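Local atomic coordinates of imidazolonepropionase (Unidentified, PDB entry 2Q09), a protein that catalyses the hydrolytic opening of the imidazolone-5-propanoate ring to N-formimidoyl-L-glutamate, the third step of histidine degradation. Residues Ala208-Leu222 and Leu237-Gly251. Sequence-based numbering, arbitrary orientation.
With FE (Fe (III) ion), chain B; DI6 (3-[(4S)-2,5-dioxoimidazolidin-4-yl]propanoic acid), chain C.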
ATOM      1  N   ALA A 208      13.447  -8.014  -2.324  1.00 24.34           N
ATOM      2  CA  ALA A 208      12.444  -7.204  -3.011  1.00 26.64           C
ATOM      3  C   ALA A 208      11.344  -7.993  -3.717  1.00 26.57           C
ATOM      4  O   ALA A 208      11.627  -8.878  -4.520  1.00 28.47           O
ATOM      5  CB  ALA A 208      13.131  -6.275  -4.016  1.00 25.19           C
ATOM      6  N   ASP A 209      10.093  -7.665  -3.416  1.00 26.63           N
ATOM      7  CA  ASP A 209       8.962  -8.331  -4.049  1.00 26.62           C
ATOM      8  C   ASP A 209       8.572  -7.567  -5.309  1.00 27.16           C
ATOM      9  O   ASP A 209       7.897  -8.110  -6.184  1.00 29.72           O
ATOM     10  CB  ASP A 209       7.765  -8.403  -3.094  1.00 25.75           C
ATOM     11  CG  ASP A 209       8.060  -9.223  -1.861  1.00 26.82           C
ATOM     12  OD1 ASP A 209       8.658 -10.311  -2.008  1.00 26.48           O
ATOM     13  OD2 ASP A 209       7.690  -8.787  -0.747  1.00 25.18           O
ATOM     14  N   ALA A 210       9.002  -6.313  -5.401  1.00 25.15           N
ATOM     15  CA  ALA A 210       8.689  -5.486  -6.565  1.00 24.73           C
ATOM     16  C   ALA A 210       9.650  -4.309  -6.691  1.00 25.29           C
ATOM     17  O   ALA A 210      10.416  -4.024  -5.764  1.00 24.82           O
ATOM     18  CB  ALA A 210       7.257  -4.975  -6.472  1.00 23.07           C
ATOM     19  N   VAL A 211       9.615  -3.651  -7.851  1.00 24.64           N
ATOM     20  CA  VAL A 211      10.457  -2.490  -8.127  1.00 27.10           C
ATOM     21  C   VAL A 211       9.568  -1.313  -8.520  1.00 27.36           C
ATOM     22  O   VAL A 211       8.679  -1.454  -9.359  1.00 28.80           O
ATOM     23  CB  VAL A 211      11.463  -2.770  -9.267  1.00 26.92           C
ATOM     24  CG1 VAL A 211      12.289  -1.528  -9.558  1.00 28.74           C
ATOM     25  CG2 VAL A 211      12.367  -3.923  -8.881  1.00 29.06           C
ATOM     26  N   ASP A 212       9.832  -0.159  -7.912  1.00 28.19           N
ATOM     27  CA  ASP A 212       9.057   1.067  -8.116  1.00 29.99           C
ATOM     28  C   ASP A 212       9.961   2.159  -8.698  1.00 30.40           C
ATOM     29  O   ASP A 212      11.187   2.054  -8.634  1.00 29.93           O
ATOM     30  CB  ASP A 212       8.502   1.518  -6.755  1.00 30.89           C
ATOM     31  CG  ASP A 212       7.361   2.520  -6.860  1.00 33.96           C
ATOM     32  OD1 ASP A 212       7.135   3.105  -7.943  1.00 32.45           O
ATOM     33  OD2 ASP A 212       6.691   2.728  -5.824  1.00 34.34           O
ATOM     34  N   VAL A 213       9.351   3.207  -9.245  1.00 31.10           N
ATOM     35  CA  VAL A 213      10.096   4.318  -9.839  1.00 32.05           C
ATOM     36  C   VAL A 213       9.336   5.639  -9.759  1.00 32.70           C
ATOM     37  O   VAL A 213       8.123   5.679  -9.935  1.00 31.48           O
ATOM     38  CB  VAL A 213      10.397   4.061 -11.337  1.00 32.66           C
ATOM     39  CG1 VAL A 213      11.018   5.300 -11.959  1.00 32.59           C
ATOM     40  CG2 VAL A 213      11.330   2.867 -11.497  1.00 35.30           C
ATOM     41  N   PHE A 214      10.057   6.721  -9.490  1.00 32.40           N
ATOM     42  CA  PHE A 214       9.449   8.043  -9.448  1.00 33.54           C
ATOM     43  C   PHE A 214       9.724   8.692 -10.800  1.00 35.12           C
ATOM     44  O   PHE A 214      10.766   9.312 -11.009  1.00 33.97           O
ATOM     45  CB  PHE A 214      10.051   8.898  -8.330  1.00 34.14           C
ATOM     46  CG  PHE A 214       9.518  10.300  -8.297  1.00 36.13           C
ATOM     47  CD1 PHE A 214       8.148  10.537  -8.373  1.00 37.07           C
ATOM     48  CD2 PHE A 214      10.380  11.386  -8.153  1.00 37.89           C
ATOM     49  CE1 PHE A 214       7.641  11.837  -8.303  1.00 37.75           C
ATOM     50  CE2 PHE A 214       9.881  12.684  -8.085  1.00 38.31           C
ATOM     51  CZ  PHE A 214       8.508  12.907  -8.157  1.00 38.36           C
ATOM     52  N   CYS A 215       8.780   8.532 -11.723  1.00 36.38           N
ATOM     53  CA  CYS A 215       8.897   9.079 -13.064  1.00 37.41           C
ATOM     54  C   CYS A 215       8.263  10.461 -13.133  1.00 38.88           C
ATOM     55  O   CYS A 215       7.040  10.597 -13.094  1.00 38.51           O
ATOM     56  CB  CYS A 215       8.215   8.135 -14.051  1.00 38.51           C
ATOM     57  SG  CYS A 215       8.119   8.771 -15.745  1.00 38.21           S
ATOM     58  N   GLU A 216       9.098  11.486 -13.254  1.00 40.19           N
ATOM     59  CA  GLU A 216       8.598  12.854 -13.283  1.00 41.42           C
ATOM     60  C   GLU A 216       9.701  13.795 -13.769  1.00 42.97           C
ATOM     61  O   GLU A 216      10.856  13.385 -13.888  1.00 42.09           O
ATOM     62  CB  GLU A 216       8.149  13.225 -11.865  1.00 40.84           C
ATOM     63  CG  GLU A 216       7.310  14.477 -11.739  1.00 42.67           C
ATOM     64  CD  GLU A 216       5.993  14.363 -12.464  1.00 43.04           C
ATOM     65  OE1 GLU A 216       5.103  13.623 -11.996  1.00 42.14           O
ATOM     66  OE2 GLU A 216       5.855  15.011 -13.515  1.00 43.66           O
ATOM     67  N   HIS A 217       9.352  15.046 -14.060  1.00 44.24           N
ATOM     68  CA  HIS A 217      10.341  16.011 -14.524  1.00 47.15           C
ATOM     69  C   HIS A 217      11.425  16.230 -13.478  1.00 46.96           C
ATOM     70  O   HIS A 217      12.599  16.356 -13.816  1.00 48.52           O
ATOM     71  CB  HIS A 217       9.677  17.349 -14.890  1.00 49.19           C
ATOM     72  CG  HIS A 217       8.797  17.906 -13.816  1.00 52.80           C
ATOM     73  ND1 HIS A 217       7.672  17.253 -13.376  1.00 54.52           N
ATOM     74  CD2 HIS A 217       8.870  19.065 -13.119  1.00 53.94           C
ATOM     75  CE1 HIS A 217       7.077  17.987 -12.447  1.00 55.43           C
ATOM     76  NE2 HIS A 217       7.783  19.088 -12.274  1.00 54.90           N
ATOM     77  N   ILE A 218      11.034  16.276 -12.209  1.00 46.52           N
ATOM     78  CA  ILE A 218      12.002  16.454 -11.133  1.00 46.34           C
ATOM     79  C   ILE A 218      12.360  15.080 -10.567  1.00 45.82           C
ATOM     80  O   ILE A 218      12.983  14.963  -9.512  1.00 45.75           O
ATOM     81  CB  ILE A 218      11.456  17.370  -9.998  1.00 47.10           C
ATOM     82  CG1 ILE A 218      10.303  16.694  -9.260  1.00 47.32           C
ATOM     83  CG2 ILE A 218      10.985  18.685 -10.583  1.00 47.15           C
ATOM     84  CD1 ILE A 218       9.668  17.538  -8.173  1.00 46.66           C
ATOM     85  N   GLY A 219      11.955  14.039 -11.291  1.00 44.23           N
ATOM     86  CA  GLY A 219      12.235  12.676 -10.883  1.00 42.45           C
ATOM     87  C   GLY A 219      13.070  12.006 -11.953  1.00 41.87           C
ATOM     88  O   GLY A 219      14.119  12.524 -12.339  1.00 42.56           O
ATOM     89  N   PHE A 220      12.611  10.858 -12.432  1.00 40.27           N
ATOM     90  CA  PHE A 220      13.328  10.133 -13.471  1.00 38.94           C
ATOM     91  C   PHE A 220      12.528  10.172 -14.763  1.00 38.54           C
ATOM     92  O   PHE A 220      11.304  10.076 -14.748  1.00 37.05           O
ATOM     93  CB  PHE A 220      13.581   8.688 -13.028  1.00 39.26           C
ATOM     94  CG  PHE A 220      14.618   8.572 -11.952  1.00 39.91           C
ATOM     95  CD1 PHE A 220      15.958   8.399 -12.279  1.00 40.86           C
ATOM     96  CD2 PHE A 220      14.263   8.708 -10.615  1.00 39.57           C
ATOM     97  CE1 PHE A 220      16.935   8.376 -11.286  1.00 40.82           C
ATOM     98  CE2 PHE A 220      15.234   8.687  -9.617  1.00 39.81           C
ATOM     99  CZ  PHE A 220      16.571   8.521  -9.955  1.00 40.26           C
ATOM    100  N   SER A 221      13.227  10.338 -15.880  1.00 38.70           N
ATOM    101  CA  SER A 221      12.577  10.405 -17.184  1.00 38.05           C
ATOM    102  C   SER A 221      11.973   9.067 -17.578  1.00 37.55           C
ATOM    103  O   SER A 221      12.194   8.048 -16.924  1.00 36.71           O
ATOM    104  CB  SER A 221      13.574  10.836 -18.260  1.00 38.75           C
ATOM    105  OG  SER A 221      14.485   9.790 -18.552  1.00 37.81           O
ATOM    106  N   LEU A 222      11.205   9.087 -18.661  1.00 37.05           N
ATOM    107  CA  LEU A 222      10.561   7.892 -19.179  1.00 36.70           C
ATOM    108  C   LEU A 222      11.640   6.902 -19.628  1.00 36.45           C
ATOM    109  O   LEU A 222      11.526   5.699 -19.408  1.00 36.39           O
ATOM    110  CB  LEU A 222       9.658   8.278 -20.352  1.00 37.83           C
ATOM    111  CG  LEU A 222       8.670   7.259 -20.916  1.00 38.54           C
ATOM    112  CD1 LEU A 222       7.586   6.955 -19.882  1.00 38.45           C
ATOM    113  CD2 LEU A 222       8.049   7.824 -22.182  1.00 37.99           C
ATOM    114  N   LEU A 237      11.207  -9.653 -11.179  1.00 34.44           N
ATOM    115  CA  LEU A 237      10.573  -8.844 -10.149  1.00 33.52           C
ATOM    116  C   LEU A 237       9.452  -8.017 -10.762  1.00 32.52           C
ATOM    117  O   LEU A 237       9.612  -7.454 -11.841  1.00 31.07           O
ATOM    118  CB  LEU A 237      11.590  -7.898  -9.505  1.00 32.57           C
ATOM    119  CG  LEU A 237      12.841  -8.501  -8.864  1.00 32.41           C
ATOM    120  CD1 LEU A 237      13.709  -7.387  -8.320  1.00 34.46           C
ATOM    121  CD2 LEU A 237      12.448  -9.462  -7.755  1.00 31.78           C
ATOM    122  N   ALA A 238       8.326  -7.946 -10.063  1.00 30.44           N
ATOM    123  CA  ALA A 238       7.171  -7.180 -10.522  1.00 30.13           C
ATOM    124  C   ALA A 238       7.519  -5.695 -10.486  1.00 29.90           C
ATOM    125  O   ALA A 238       8.390  -5.280  -9.721  1.00 27.99           O
ATOM    126  CB  ALA A 238       5.974  -7.463  -9.618  1.00 29.90           C
ATOM    127  N   VAL A 239       6.854  -4.892 -11.316  1.00 29.26           N
ATOM    128  CA  VAL A 239       7.128  -3.459 -11.337  1.00 29.96           C
ATOM    129  C   VAL A 239       5.876  -2.617 -11.074  1.00 30.31           C
ATOM    130  O   VAL A 239       4.741  -3.104 -11.166  1.00 30.57           O
ATOM    131  CB  VAL A 239       7.750  -3.013 -12.689  1.00 31.00           C
ATOM    132  CG1 VAL A 239       9.094  -3.696 -12.885  1.00 30.65           C
ATOM    133  CG2 VAL A 239       6.809  -3.344 -13.848  1.00 31.96           C
ATOM    134  N   LYS A 240       6.101  -1.352 -10.731  1.00 29.32           N
ATOM    135  CA  LYS A 240       5.030  -0.400 -10.458  1.00 30.19           C
ATOM    136  C   LYS A 240       5.685   0.974 -10.543  1.00 30.72           C
ATOM    137  O   LYS A 240       6.882   1.075 -10.822  1.00 30.69           O
ATOM    138  CB  LYS A 240       4.458  -0.609  -9.053  1.00 29.44           C
ATOM    139  CG  LYS A 240       5.413  -0.206  -7.935  1.00 29.64           C
ATOM    140  CD  LYS A 240       4.802  -0.407  -6.556  1.00 27.94           C
ATOM    141  CE  LYS A 240       4.601  -1.891  -6.265  1.00 27.74           C
ATOM    142  NZ  LYS A 240       4.063  -2.114  -4.895  1.00 28.22           N
ATOM    143  N   GLY A 241       4.922   2.035 -10.313  1.00 31.82           N
ATOM    144  CA  GLY A 241       5.529   3.352 -10.385  1.00 33.32           C
ATOM    145  C   GLY A 241       4.721   4.526  -9.873  1.00 34.53           C
ATOM    146  O   GLY A 241       3.486   4.503  -9.867  1.00 33.47           O
ATOM    147  N   HIS A 242       5.439   5.551  -9.422  1.00 33.33           N
ATOM    148  CA  HIS A 242       4.823   6.788  -8.953  1.00 34.28           C
ATOM    149  C   HIS A 242       4.613   7.576 -10.243  1.00 34.99           C
ATOM    150  O   HIS A 242       5.538   8.223 -10.733  1.00 35.75           O
ATOM    151  CB  HIS A 242       5.780   7.561  -8.040  1.00 32.65           C
ATOM    152  CG  HIS A 242       5.824   7.057  -6.629  1.00 32.14           C
ATOM    153  ND1 HIS A 242       6.281   5.803  -6.291  1.00 31.22           N
ATOM    154  CD2 HIS A 242       5.497   7.667  -5.465  1.00 31.69           C
ATOM    155  CE1 HIS A 242       6.241   5.663  -4.975  1.00 30.95           C
ATOM    156  NE2 HIS A 242       5.771   6.779  -4.451  1.00 30.42           N
HETATM  157  N   MSE A 243       3.404   7.522 -10.796  1.00 35.18           N
HETATM  158  CA  MSE A 243       3.134   8.199 -12.062  1.00 35.30           C
HETATM  159  C   MSE A 243       2.157   9.369 -12.072  1.00 33.45           C
HETATM  160  O   MSE A 243       1.207   9.428 -11.284  1.00 32.40           O
HETATM  161  CB  MSE A 243       2.644   7.178 -13.090  1.00 38.25           C
HETATM  162  CG  MSE A 243       3.601   6.955 -14.244  1.00 43.56           C
HETATM  163 SE   MSE A 243       5.288   6.296 -13.618  1.00 45.43          SE
HETATM  164  CE  MSE A 243       4.761   4.494 -13.300  1.00 44.43           C
ATOM    165  N   ASP A 244       2.419  10.295 -12.989  1.00 32.82           N
ATOM    166  CA  ASP A 244       1.579  11.466 -13.202  1.00 33.46           C
ATOM    167  C   ASP A 244       1.138  12.230 -11.958  1.00 33.48           C
ATOM    168  O   ASP A 244      -0.012  12.670 -11.873  1.00 33.40           O
ATOM    169  CB  ASP A 244       0.339  11.054 -14.004  1.00 32.97           C
ATOM    170  CG  ASP A 244       0.692  10.361 -15.310  1.00 34.30           C
ATOM    171  OD1 ASP A 244       1.532  10.902 -16.060  1.00 34.06           O
ATOM    172  OD2 ASP A 244       0.125   9.282 -15.592  1.00 33.12           O
ATOM    173  N   GLN A 245       2.039  12.390 -10.995  1.00 33.63           N
ATOM    174  CA  GLN A 245       1.698  13.124  -9.782  1.00 33.33           C
ATOM    175  C   GLN A 245       1.823  14.634 -10.008  1.00 34.14           C
ATOM    176  O   GLN A 245       0.973  15.405  -9.556  1.00 32.84           O
ATOM    177  CB  GLN A 245       2.601  12.693  -8.618  1.00 33.03           C
ATOM    178  CG  GLN A 245       2.304  13.398  -7.300  1.00 34.13           C
ATOM    179  CD  GLN A 245       3.275  13.011  -6.193  1.00 34.72           C
ATOM    180  OE1 GLN A 245       4.407  12.608  -6.459  1.00 31.88           O
ATOM    181  NE2 GLN A 245       2.839  13.147  -4.944  1.00 34.65           N
ATOM    182  N   LEU A 246       2.882  15.049 -10.706  1.00 34.78           N
ATOM    183  CA  LEU A 246       3.111  16.468 -10.973  1.00 35.84           C
ATOM    184  C   LEU A 246       2.941  16.824 -12.452  1.00 36.76           C
ATOM    185  O   LEU A 246       2.645  17.971 -12.788  1.00 35.86           O
ATOM    186  CB  LEU A 246       4.515  16.877 -10.497  1.00 36.99           C
ATOM    187  CG  LEU A 246       4.875  16.601  -9.028  1.00 38.32           C
ATOM    188  CD1 LEU A 246       6.306  17.036  -8.760  1.00 37.85           C
ATOM    189  CD2 LEU A 246       3.909  17.330  -8.103  1.00 38.09           C
ATOM    190  N   SER A 247       3.147  15.845 -13.330  1.00 37.06           N
ATOM    191  CA  SER A 247       2.988  16.053 -14.766  1.00 38.08           C
ATOM    192  C   SER A 247       2.926  14.705 -15.467  1.00 38.30           C
ATOM    193  O   SER A 247       3.272  13.681 -14.886  1.00 37.87           O
ATOM    194  CB  SER A 247       4.148  16.882 -15.338  1.00 38.49           C
ATOM    195  OG  SER A 247       5.298  16.091 -15.562  1.00 39.24           O
ATOM    196  N   ASN A 248       2.482  14.704 -16.719  1.00 38.16           N
ATOM    197  CA  ASN A 248       2.381  13.465 -17.479  1.00 38.94           C
ATOM    198  C   ASN A 248       3.534  13.338 -18.469  1.00 39.94           C
ATOM    199  O   ASN A 248       3.687  14.168 -19.365  1.00 39.51           O
ATOM    200  CB  ASN A 248       1.050  13.413 -18.238  1.00 39.31           C
ATOM    201  CG  ASN A 248       0.729  12.022 -18.748  1.00 38.94           C
ATOM    202  OD1 ASN A 248       1.576  11.362 -19.344  1.00 40.46           O
ATOM    203  ND2 ASN A 248      -0.497  11.573 -18.518  1.00 38.37           N
ATOM    204  N   LEU A 249       4.349  12.303 -18.293  1.00 39.67           N
ATOM    205  CA  LEU A 249       5.471  12.061 -19.188  1.00 40.87           C
ATOM    206  C   LEU A 249       5.198  10.812 -20.017  1.00 40.53           C
ATOM    207  O   LEU A 249       6.004  10.437 -20.878  1.00 40.21           O
ATOM    208  CB  LEU A 249       6.767  11.865 -18.390  1.00 41.36           C
ATOM    209  CG  LEU A 249       7.277  13.029 -17.536  1.00 41.78           C
ATOM    210  CD1 LEU A 249       8.584  12.624 -16.865  1.00 42.86           C
ATOM    211  CD2 LEU A 249       7.490  14.262 -18.400  1.00 42.70           C
ATOM    212  N   GLY A 250       4.056  10.179 -19.760  1.00 39.73           N
ATOM    213  CA  GLY A 250       3.693   8.969 -20.476  1.00 39.39           C
ATOM    214  C   GLY A 250       4.108   7.743 -19.688  1.00 38.69           C
ATOM    215  O   GLY A 250       4.096   6.629 -20.197  1.00 38.43           O
ATOM    216  N   GLY A 251       4.473   7.960 -18.429  1.00 37.93           N
ATOM    217  CA  GLY A 251       4.904   6.876 -17.569  1.00 36.81           C
ATOM    218  C   GLY A 251       3.886   5.775 -17.353  1.00 36.80           C
ATOM    219  O   GLY A 251       4.242   4.600 -17.324  1.00 37.38           O
TER
HETATM  220 FE    FE B 500       4.737   7.223  -2.410  1.00 31.04          FE
HETATM  221  N1  DI6 C 600       5.973  11.428  -4.355  1.00 36.27           N
HETATM  222  C2  DI6 C 600       5.625  11.819  -3.111  1.00 35.80           C
HETATM  223  O2  DI6 C 600       4.693  12.538  -2.800  1.00 34.50           O
HETATM  224  C3  DI6 C 600       6.647  11.152  -2.157  1.00 35.08           C
HETATM  225  N4  DI6 C 600       7.520  10.418  -3.099  1.00 35.79           N
HETATM  226  C5  DI6 C 600       7.050  10.631  -4.345  1.00 36.84           C
HETATM  227  O5  DI6 C 600       7.547  10.146  -5.351  1.00 36.98           O
HETATM  228  C6  DI6 C 600       7.408  12.199  -1.356  1.00 33.45           C
HETATM  229  C7  DI6 C 600       8.432  11.585  -0.399  1.00 34.18           C
HETATM  230  C8  DI6 C 600       9.223  12.600   0.440  1.00 33.76           C
HETATM  231  O9  DI6 C 600       9.828  12.168   1.441  1.00 33.75           O
HETATM  232  O10 DI6 C 600       9.250  13.815   0.117  1.00 34.71           O
HETATM  233  O   HOH W   1       4.870  11.462 -14.387  1.00 31.06           O
HETATM  234  O   HOH W   2       4.736  11.043 -10.879  1.00 28.07           O
HETATM  235  O   HOH W   3       4.208   9.591  -2.676  1.00 26.67           O
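Cys215 CB lies 3.5 Å from SE of selenomethionine Met243, and Cys215 SG faces Leu249 CD1. Val211 CG2 meets Leu237 CD1 at the other end of the strands. Val211 pairs in parallel with Val239: its N bonds Ala238 O (2.8 Å) and its O takes Lys240 N. Further along, His242 N bonds Val213 O (2.7 Å). The inhibitor's O5 sits over one face of the Phe214 ring, while His242 CB touches the ring's edge. The Gln245 amide grips the inhibitor twice: OE1 accepts from N1 and NE2 gives to O2 in a nearly straight bond (175°).

His242 NE2 binds the iron at 2.3 Å, alongside His72, His74 and Asp317. Asp212, its CG anti to the backbone N (chi1 -163°), puts OD1 3.3 Å from His242 ND1, a weak second-shell bond. Asp212 OD2 forms a salt bridge with Lys141. An alanine at Asp212 is likely to leave the His242 ring freer to turn and Lys141 without this carboxylate.

At the outer edge, Glu216 OE1 takes Leu246 N (2.9 Å) from above the carboxylate plane. Its OE2 accepts His217 ND1 in the imidazole plane.

The two strands are neighbours in the amidohydrolase TIM barrel, joined by helix 222-234 and flanked by strands 168-176 and 262-265.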